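Local coordinates for acyl-[acyl-carrier-protein]--UDP-N-acetylglucosamine O-acyltransferase (Acinetobacter baumannii, PDB 4E6U) that probably catalyses transfer of an acyl chain from acyl carrier protein to UDP-N-acetylglucosamine, an early step of lipopolysaccharide synthesis, at residues 237-240 / 241-245. Sequence-based numbering, arbitrary orientation.
Sequences QIKS and EILPS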
# COMPACT_ATOMS: atom_id res chain seq x y z
N GLN A 237 -7.18 -2.94 -40.26
CA GLN A 237 -6.16 -3.87 -40.71
C GLN A 237 -6.28 -5.25 -40.09
O GLN A 237 -6.07 -6.27 -40.75
CB GLN A 237 -4.75 -3.30 -40.48
CG GLN A 237 -4.48 -2.02 -41.28
CD GLN A 237 -4.76 -2.20 -42.77
OE1 GLN A 237 -4.34 -3.20 -43.36
NE2 GLN A 237 -5.46 -1.23 -43.36
N ILE A 238 -6.64 -5.29 -38.80
CA ILE A 238 -6.80 -6.57 -38.12
C ILE A 238 -7.99 -7.33 -38.72
O ILE A 238 -7.90 -8.53 -38.99
CB ILE A 238 -6.94 -6.37 -36.59
CG1 ILE A 238 -5.64 -5.80 -36.02
CG2 ILE A 238 -7.24 -7.70 -35.89
CD1 ILE A 238 -5.79 -5.21 -34.61
N LYS A 239 -9.08 -6.61 -38.96
CA LYS A 239 -10.28 -7.20 -39.58
C LYS A 239 -9.99 -7.78 -40.95
O LYS A 239 -10.41 -8.89 -41.27
CB LYS A 239 -11.38 -6.15 -39.72
CG LYS A 239 -12.15 -5.85 -38.48
CD LYS A 239 -13.32 -4.93 -38.82
CE LYS A 239 -14.14 -4.57 -37.60
NZ LYS A 239 -15.23 -3.61 -37.96
N SER A 240 -9.25 -7.03 -41.76
CA SER A 240 -8.92 -7.42 -43.14
C SER A 240 -8.05 -8.67 -43.20
O SER A 240 -8.37 -9.64 -43.91
CB SER A 240 -8.17 -6.25 -43.84
OG SER A 240 -7.82 -6.56 -45.19
N GLU A 241 -6.95 -8.64 -42.46
CA GLU A 241 -5.86 -9.56 -42.70
C GLU A 241 -5.66 -10.64 -41.65
O GLU A 241 -5.03 -11.66 -41.94
CB GLU A 241 -4.54 -8.80 -42.90
CG GLU A 241 -4.55 -7.81 -44.08
CD GLU A 241 -4.77 -8.50 -45.42
OE1 GLU A 241 -3.94 -9.33 -45.84
OE2 GLU A 241 -5.80 -8.21 -46.01
N ILE A 242 -6.14 -10.41 -40.44
CA ILE A 242 -5.78 -11.28 -39.32
C ILE A 242 -6.98 -12.03 -38.77
O ILE A 242 -6.93 -13.26 -38.62
CB ILE A 242 -5.06 -10.49 -38.20
CG1 ILE A 242 -3.74 -9.93 -38.74
CG2 ILE A 242 -4.82 -11.39 -36.96
CD1 ILE A 242 -3.11 -8.85 -37.85
N LEU A 243 -8.06 -11.30 -38.51
CA LEU A 243 -9.28 -11.87 -37.92
C LEU A 243 -9.83 -13.10 -38.65
O LEU A 243 -10.28 -14.04 -37.99
CB LEU A 243 -10.36 -10.79 -37.80
CG LEU A 243 -11.67 -11.18 -37.09
CD1 LEU A 243 -11.42 -11.52 -35.60
CD2 LEU A 243 -12.67 -10.04 -37.21
N PRO A 244 -9.80 -13.12 -40.00
CA PRO A 244 -10.41 -14.28 -40.66
C PRO A 244 -9.79 -15.63 -40.28
O PRO A 244 -10.53 -16.62 -40.15
CB PRO A 244 -10.20 -13.97 -42.16
CG PRO A 244 -10.24 -12.49 -42.21
CD PRO A 244 -9.40 -12.10 -41.00
N SER A 245 -8.47 -15.70 -40.08
CA SER A 245 -7.83 -16.95 -39.67
C SER A 245 -7.52 -17.00 -38.17
O SER A 245 -7.18 -18.06 -37.65
CB SER A 245 -6.55 -17.21 -40.47
OG SER A 245 -5.52 -16.30 -40.15
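Two successive amides, those of I242 and L243, share the carbonyl oxygen of I238 at the end of helix 231-241. The L243 N bond to I238 O is the shorter and nearly straight (2.8 Å, N-H...O 175°), spanning five residues. I242 N reaches I238 O at 3.0 Å from the opposite face of the carbonyl plane, more bent at 148°. One residue earlier, E241 N still makes a regular alpha-helical bond to Q237 O (3.1 Å); I238 O then takes both an i+4 bond and an i+5 bond, the latter of pi-helix type, as the chain leaves the helix. P244, with no amide hydrogen, sets its ring CD 3.4 Å from K239 O. The turn lies in the C-terminal helical domain that follows the left-handed parallel beta-helix of LpxA. Among side chains, S240 OG donates to E241 OE2 at 2.7 Å, and OE2 accepts with its anti lone pair; a bend at chi2 (-62°) folds the E241 carboxylate back to this neighbouring hydroxyl on the exposed side. The apolar contact between the segments is I238 CG2 with I242 CB, 4.2 Å apart. These two buried isoleucines face helix 211-225 at A220 and L223 respectively, and both touch A249. L243 packs on Q250 and I253 of helix 250-258.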